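Protocadherin gamma-B3 (Homo sapiens, PDB 5K8R) is a potential calcium-dependent cell-adhesion protein that may help establish and maintain specific neuronal connections in the brain. Local coordinates at residues F279-V289 and C301-D312. Numbering follows the deposited sequence.
With CA (calcium ion), chain F; CA (calcium ion), chain G; CA (calcium ion), chain E.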
ATOM      1  N   PHE A 279     -44.939   7.781  10.434  1.00 41.32           N
ATOM      2  CA  PHE A 279     -44.904   9.183  10.838  1.00 43.44           C
ATOM      3  C   PHE A 279     -45.370   9.362  12.276  1.00 50.51           C
ATOM      4  O   PHE A 279     -44.878  10.251  12.982  1.00 47.08           O
ATOM      5  CB  PHE A 279     -45.765  10.022   9.891  1.00 45.56           C
ATOM      6  CG  PHE A 279     -45.813  11.483  10.240  1.00 44.12           C
ATOM      7  CD1 PHE A 279     -44.836  12.351   9.781  1.00 46.87           C
ATOM      8  CD2 PHE A 279     -46.841  11.991  11.019  1.00 40.26           C
ATOM      9  CE1 PHE A 279     -44.880  13.696  10.097  1.00 40.45           C
ATOM     10  CE2 PHE A 279     -46.888  13.336  11.340  1.00 30.52           C
ATOM     11  CZ  PHE A 279     -45.906  14.189  10.877  1.00 31.14           C
ATOM     12  N   GLU A 280     -46.307   8.527  12.731  1.00 40.34           N
ATOM     13  CA  GLU A 280     -46.804   8.633  14.097  1.00 35.29           C
ATOM     14  C   GLU A 280     -45.747   8.271  15.131  1.00 41.34           C
ATOM     15  O   GLU A 280     -45.867   8.683  16.289  1.00 47.02           O
ATOM     16  CB  GLU A 280     -48.037   7.745  14.284  1.00 33.29           C
ATOM     17  CG  GLU A 280     -49.344   8.387  13.838  1.00 30.07           C
ATOM     18  CD  GLU A 280     -49.381   8.677  12.352  1.00 39.27           C
ATOM     19  OE1 GLU A 280     -48.952   7.809  11.564  1.00 45.93           O
ATOM     20  OE2 GLU A 280     -49.833   9.778  11.973  1.00 51.39           O
ATOM     21  N   GLU A 281     -44.720   7.516  14.742  1.00 43.39           N
ATOM     22  CA  GLU A 281     -43.665   7.136  15.673  1.00 44.58           C
ATOM     23  C   GLU A 281     -42.483   8.101  15.619  1.00 51.28           C
ATOM     24  O   GLU A 281     -42.004   8.556  16.662  1.00 62.49           O
ATOM     25  CB  GLU A 281     -43.199   5.705  15.383  1.00 48.76           C
ATOM     26  CG  GLU A 281     -42.179   5.172  16.378  1.00 72.62           C
ATOM     27  CD  GLU A 281     -42.743   5.034  17.782  1.00 84.04           C
ATOM     28  OE1 GLU A 281     -43.962   4.798  17.915  1.00 83.62           O
ATOM     29  OE2 GLU A 281     -41.967   5.166  18.751  1.00 82.08           O
ATOM     30  N   ARG A 282     -42.009   8.423  14.417  1.00 50.86           N
ATOM     31  CA  ARG A 282     -40.877   9.326  14.260  1.00 51.89           C
ATOM     32  C   ARG A 282     -40.957   9.965  12.882  1.00 49.18           C
ATOM     33  O   ARG A 282     -41.180   9.266  11.889  1.00 42.58           O
ATOM     34  CB  ARG A 282     -39.550   8.579  14.443  1.00 44.76           C
ATOM     35  CG  ARG A 282     -38.323   9.473  14.505  1.00 51.09           C
ATOM     36  CD  ARG A 282     -37.102   8.685  14.951  1.00 46.33           C
ATOM     37  NE  ARG A 282     -35.865   9.445  14.798  1.00 48.86           N
ATOM     38  CZ  ARG A 282     -34.655   8.963  15.067  1.00 58.29           C
ATOM     39  NH1 ARG A 282     -34.517   7.719  15.507  1.00 54.22           N
ATOM     40  NH2 ARG A 282     -33.583   9.726  14.898  1.00 54.76           N
ATOM     41  N   ASP A 283     -40.777  11.284  12.826  1.00 48.87           N
ATOM     42  CA  ASP A 283     -40.964  12.043  11.597  1.00 45.94           C
ATOM     43  C   ASP A 283     -39.657  12.446  10.926  1.00 43.37           C
ATOM     44  O   ASP A 283     -39.694  13.038   9.841  1.00 37.87           O
ATOM     45  CB  ASP A 283     -41.806  13.294  11.873  1.00 38.71           C
ATOM     46  CG  ASP A 283     -41.253  14.139  13.011  1.00 50.86           C
ATOM     47  OD1 ASP A 283     -40.099  13.910  13.430  1.00 55.78           O
ATOM     48  OD2 ASP A 283     -41.978  15.041  13.483  1.00 57.28           O
ATOM     49  N   SER A 284     -38.511  12.149  11.532  1.00 37.80           N
ATOM     50  CA  SER A 284     -37.234  12.551  10.958  1.00 43.32           C
ATOM     51  C   SER A 284     -36.133  11.654  11.500  1.00 48.01           C
ATOM     52  O   SER A 284     -36.211  11.167  12.631  1.00 42.48           O
ATOM     53  CB  SER A 284     -36.921  14.021  11.261  1.00 42.26           C
ATOM     54  OG  SER A 284     -35.668  14.398  10.718  1.00 43.86           O
ATOM     55  N   TYR A 285     -35.105  11.446  10.678  1.00 45.53           N
ATOM     56  CA  TYR A 285     -33.947  10.639  11.049  1.00 39.39           C
ATOM     57  C   TYR A 285     -32.683  11.372  10.625  1.00 37.05           C
ATOM     58  O   TYR A 285     -32.505  11.669   9.440  1.00 42.11           O
ATOM     59  CB  TYR A 285     -33.998   9.255  10.392  1.00 37.11           C
ATOM     60  CG  TYR A 285     -35.130   8.371  10.866  1.00 38.01           C
ATOM     61  CD1 TYR A 285     -34.943   7.465  11.902  1.00 48.31           C
ATOM     62  CD2 TYR A 285     -36.382   8.432  10.268  1.00 43.12           C
ATOM     63  CE1 TYR A 285     -35.972   6.649  12.334  1.00 45.90           C
ATOM     64  CE2 TYR A 285     -37.418   7.620  10.695  1.00 39.98           C
ATOM     65  CZ  TYR A 285     -37.207   6.733  11.728  1.00 39.83           C
ATOM     66  OH  TYR A 285     -38.235   5.924  12.155  1.00 57.49           O
ATOM     67  N   THR A 286     -31.808  11.658  11.583  1.00 33.45           N
ATOM     68  CA  THR A 286     -30.496  12.232  11.306  1.00 43.66           C
ATOM     69  C   THR A 286     -29.440  11.176  11.603  1.00 47.45           C
ATOM     70  O   THR A 286     -29.301  10.737  12.750  1.00 47.78           O
ATOM     71  CB  THR A 286     -30.253  13.494  12.133  1.00 48.69           C
ATOM     72  OG1 THR A 286     -31.165  14.520  11.719  1.00 59.31           O
ATOM     73  CG2 THR A 286     -28.828  13.988  11.938  1.00 48.49           C
ATOM     74  N   ILE A 287     -28.704  10.770  10.570  1.00 48.00           N
ATOM     75  CA  ILE A 287     -27.780   9.645  10.645  1.00 43.98           C
ATOM     76  C   ILE A 287     -26.412  10.099  10.158  1.00 38.18           C
ATOM     77  O   ILE A 287     -26.307  10.768   9.126  1.00 40.06           O
ATOM     78  CB  ILE A 287     -28.276   8.451   9.808  1.00 30.25           C
ATOM     79  CG1 ILE A 287     -29.692   8.052  10.225  1.00 29.77           C
ATOM     80  CG2 ILE A 287     -27.326   7.279   9.941  1.00 36.93           C
ATOM     81  CD1 ILE A 287     -30.366   7.113   9.249  1.00 33.14           C
ATOM     82  N   GLY A 288     -25.366   9.725  10.892  1.00 43.97           N
ATOM     83  CA  GLY A 288     -24.006  10.007  10.469  1.00 34.46           C
ATOM     84  C   GLY A 288     -23.483   8.926   9.533  1.00 41.07           C
ATOM     85  O   GLY A 288     -23.703   7.734   9.750  1.00 39.03           O
ATOM     86  N   VAL A 289     -22.778   9.360   8.493  1.00 32.69           N
ATOM     87  CA  VAL A 289     -22.252   8.471   7.463  1.00 40.01           C
ATOM     88  C   VAL A 289     -20.743   8.658   7.379  1.00 46.43           C
ATOM     89  O   VAL A 289     -20.251   9.793   7.345  1.00 39.36           O
ATOM     90  CB  VAL A 289     -22.915   8.730   6.098  1.00 36.16           C
ATOM     91  CG1 VAL A 289     -22.262   7.880   5.018  1.00 34.93           C
ATOM     92  CG2 VAL A 289     -24.408   8.444   6.173  1.00 28.50           C
ATOM     93  N   CYS A 301     -20.182  12.664   6.834  1.00 51.95           N
ATOM     94  CA  CYS A 301     -21.281  13.536   6.446  1.00 45.86           C
ATOM     95  C   CYS A 301     -22.523  13.118   7.221  1.00 45.12           C
ATOM     96  O   CYS A 301     -22.482  12.212   8.060  1.00 47.17           O
ATOM     97  CB  CYS A 301     -21.527  13.491   4.933  1.00 44.44           C
ATOM     98  SG  CYS A 301     -22.243  11.941   4.338  1.00 41.69           S
ATOM     99  N   LYS A 302     -23.640  13.780   6.938  1.00 45.74           N
ATOM    100  CA  LYS A 302     -24.898  13.493   7.609  1.00 37.70           C
ATOM    101  C   LYS A 302     -26.002  13.289   6.582  1.00 34.38           C
ATOM    102  O   LYS A 302     -25.913  13.742   5.437  1.00 40.95           O
ATOM    103  CB  LYS A 302     -25.286  14.611   8.588  1.00 31.00           C
ATOM    104  CG  LYS A 302     -24.360  14.727   9.789  1.00 37.26           C
ATOM    105  CD  LYS A 302     -24.889  15.723  10.807  1.00 49.63           C
ATOM    106  CE  LYS A 302     -23.986  15.795  12.030  1.00 59.14           C
ATOM    107  NZ  LYS A 302     -24.522  16.724  13.065  1.00 63.15           N
ATOM    108  N   VAL A 303     -27.048  12.589   7.012  1.00 29.00           N
ATOM    109  CA  VAL A 303     -28.204  12.273   6.184  1.00 36.29           C
ATOM    110  C   VAL A 303     -29.454  12.549   7.008  1.00 41.91           C
ATOM    111  O   VAL A 303     -29.603  12.012   8.111  1.00 39.89           O
ATOM    112  CB  VAL A 303     -28.185  10.812   5.702  1.00 32.36           C
ATOM    113  CG1 VAL A 303     -29.570  10.380   5.256  1.00 55.37           C
ATOM    114  CG2 VAL A 303     -27.181  10.638   4.572  1.00 28.22           C
ATOM    115  N   GLN A 304     -30.342  13.388   6.481  1.00 38.36           N
ATOM    116  CA  GLN A 304     -31.597  13.724   7.147  1.00 42.26           C
ATOM    117  C   GLN A 304     -32.749  13.227   6.286  1.00 48.87           C
ATOM    118  O   GLN A 304     -32.969  13.732   5.180  1.00 46.09           O
ATOM    119  CB  GLN A 304     -31.706  15.227   7.401  1.00 38.06           C
ATOM    120  CG  GLN A 304     -32.953  15.624   8.176  1.00 38.71           C
ATOM    121  CD  GLN A 304     -32.932  17.071   8.622  1.00 48.69           C
ATOM    122  OE1 GLN A 304     -31.889  17.723   8.607  1.00 64.26           O
ATOM    123  NE2 GLN A 304     -34.089  17.582   9.024  1.00 64.23           N
ATOM    124  N   ILE A 305     -33.477  12.238   6.793  1.00 47.54           N
ATOM    125  CA  ILE A 305     -34.630  11.660   6.116  1.00 37.41           C
ATOM    126  C   ILE A 305     -35.872  12.139   6.851  1.00 38.87           C
ATOM    127  O   ILE A 305     -36.156  11.693   7.971  1.00 51.08           O
ATOM    128  CB  ILE A 305     -34.561  10.128   6.079  1.00 39.99           C
ATOM    129  CG1 ILE A 305     -33.243   9.671   5.450  1.00 42.81           C
ATOM    130  CG2 ILE A 305     -35.748   9.559   5.318  1.00 44.66           C
ATOM    131  CD1 ILE A 305     -33.011   8.179   5.531  1.00 39.92           C
ATOM    132  N   ASP A 306     -36.606  13.059   6.232  1.00 43.49           N
ATOM    133  CA  ASP A 306     -37.841  13.575   6.800  1.00 41.20           C
ATOM    134  C   ASP A 306     -39.025  12.766   6.288  1.00 47.00           C
ATOM    135  O   ASP A 306     -39.086  12.409   5.109  1.00 53.95           O
ATOM    136  CB  ASP A 306     -38.021  15.053   6.451  1.00 37.32           C
ATOM    137  CG  ASP A 306     -36.918  15.922   7.019  1.00 48.83           C
ATOM    138  OD1 ASP A 306     -36.430  15.617   8.128  1.00 46.56           O
ATOM    139  OD2 ASP A 306     -36.538  16.910   6.357  1.00 58.42           O
ATOM    140  N   ILE A 307     -39.963  12.476   7.186  1.00 43.51           N
ATOM    141  CA  ILE A 307     -41.137  11.670   6.875  1.00 44.44           C
ATOM    142  C   ILE A 307     -42.361  12.575   6.889  1.00 47.96           C
ATOM    143  O   ILE A 307     -42.565  13.340   7.838  1.00 48.26           O
ATOM    144  CB  ILE A 307     -41.298  10.505   7.865  1.00 44.74           C
ATOM    145  CG1 ILE A 307     -40.069   9.595   7.814  1.00 52.30           C
ATOM    146  CG2 ILE A 307     -42.559   9.714   7.559  1.00 38.04           C
ATOM    147  CD1 ILE A 307     -40.192   8.359   8.673  1.00 71.18           C
ATOM    148  N   SER A 308     -43.169  12.488   5.836  1.00 48.10           N
ATOM    149  CA  SER A 308     -44.387  13.272   5.711  1.00 47.92           C
ATOM    150  C   SER A 308     -45.597  12.441   6.118  1.00 46.08           C
ATOM    151  O   SER A 308     -45.614  11.215   5.973  1.00 39.19           O
ATOM    152  CB  SER A 308     -44.559  13.786   4.279  1.00 50.11           C
ATOM    153  OG  SER A 308     -44.479  12.725   3.344  1.00 59.04           O
ATOM    154  N   ASP A 309     -46.617  13.126   6.627  1.00 43.26           N
ATOM    155  CA  ASP A 309     -47.782  12.456   7.189  1.00 34.93           C
ATOM    156  C   ASP A 309     -48.716  11.958   6.091  1.00 31.75           C
ATOM    157  O   ASP A 309     -48.955  12.647   5.095  1.00 42.90           O
ATOM    158  CB  ASP A 309     -48.534  13.403   8.124  1.00 44.64           C
ATOM    159  CG  ASP A 309     -49.740  12.749   8.772  1.00 41.33           C
ATOM    160  OD1 ASP A 309     -49.680  11.536   9.063  1.00 31.46           O
ATOM    161  OD2 ASP A 309     -50.747  13.453   8.992  1.00 37.35           O
ATOM    162  N   GLU A 310     -49.240  10.751   6.284  1.00 40.48           N
ATOM    163  CA  GLU A 310     -50.249  10.166   5.416  1.00 42.14           C
ATOM    164  C   GLU A 310     -51.474   9.805   6.246  1.00 42.26           C
ATOM    165  O   GLU A 310     -51.369   9.503   7.438  1.00 41.01           O
ATOM    166  CB  GLU A 310     -49.718   8.919   4.695  1.00 56.65           C
ATOM    167  CG  GLU A 310     -48.783   9.221   3.535  1.00 64.99           C
ATOM    168  CD  GLU A 310     -49.528   9.659   2.289  1.00 75.86           C
ATOM    169  OE1 GLU A 310     -50.477   8.955   1.885  1.00 81.50           O
ATOM    170  OE2 GLU A 310     -49.169  10.709   1.718  1.00 83.17           O
ATOM    171  N   ASN A 311     -52.641   9.838   5.604  1.00 47.30           N
ATOM    172  CA  ASN A 311     -53.905   9.569   6.290  1.00 42.51           C
ATOM    173  C   ASN A 311     -54.159   8.061   6.320  1.00 34.27           C
ATOM    174  O   ASN A 311     -55.007   7.517   5.611  1.00 44.63           O
ATOM    175  CB  ASN A 311     -55.045  10.322   5.617  1.00 51.95           C
ATOM    176  CG  ASN A 311     -56.322  10.299   6.434  1.00 50.89           C
ATOM    177  OD1 ASN A 311     -56.289  10.121   7.651  1.00 51.40           O
ATOM    178  ND2 ASN A 311     -57.454  10.482   5.766  1.00 36.89           N
ATOM    179  N   ASP A 312     -53.394   7.383   7.178  1.00 37.30           N
ATOM    180  CA  ASP A 312     -53.479   5.934   7.323  1.00 47.94           C
ATOM    181  C   ASP A 312     -54.010   5.514   8.690  1.00 48.06           C
ATOM    182  O   ASP A 312     -53.777   4.380   9.119  1.00 52.11           O
ATOM    183  CB  ASP A 312     -52.113   5.294   7.064  1.00 37.91           C
ATOM    184  CG  ASP A 312     -51.080   5.673   8.109  1.00 44.82           C
ATOM    185  OD1 ASP A 312     -51.184   6.776   8.687  1.00 31.15           O
ATOM    186  OD2 ASP A 312     -50.160   4.864   8.349  1.00 44.33           O
TER
HETATM  187 CA    CA F 505     -50.259   9.178   9.589  1.00 37.37          CA
HETATM  188 CA    CA G 506     -48.805   5.868  10.115  1.00 47.09          CA
HETATM  189 CA    CA E 504     -56.868  10.195  10.041  1.00 38.71          CA
HETATM  190  O   HOH W   1     -47.438   3.787   9.706  1.00 38.88           O
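With CG of F279 turned anti to its own nitrogen (chi1 179°) and CG of D309 likewise (chi1 -178°), the phenyl ring lies against the aspartate. CB of D309 sits over one ring face, 3.7 Å from the centroid, a CH-pi contact, while the backbone oxygen of I307 lies at the ring edge, in plane. From this position D309 OD1 reaches a calcium ion at 2.5 Å, and its other carboxylate oxygen is engaged by S346. Were F279 replaced by an alanine, the face that D309 CB rests on would be gone, which is likely to open a gap there and leave this ligand-bearing side chain freer to shift.

The bend in E280 at chi2 (64°) brings its carboxylate to the same ion, which it grips with both oxygens; OE1 also bridges to a second calcium ion at 2.4 Å. D312 bridges the pair too, one oxygen to each ion, and the backbone oxygen of E310 is a further ligand of the first ion. Carboxylates that would otherwise probably repel one another are thus held together by metal, with E223, D278 and D345 supplying further ligands. N311 OD1 turns instead to a third calcium ion.

Away from the ions, strands 284-289 and 301-308 run antiparallel, with paired backbone bonds at Y285 and I305, I287 and V303, and V289 and C301. CD1 of I307 meets the Y285 ring at its edge, 3.5 Å from CE2. On the sheet face that carries S284, Q304 and D306, D306 OD1 accepts hydrogen bonds from S284 OG, at 3.0 Å, and from Q304 NE2, the latter on its syn lone pair, while R218 holds OD2.

The principle illustrated is that of the cadherin repeat: a hairpin of the beta sandwich in the third repeat runs into the calcium-binding linker that joins it to the fourth.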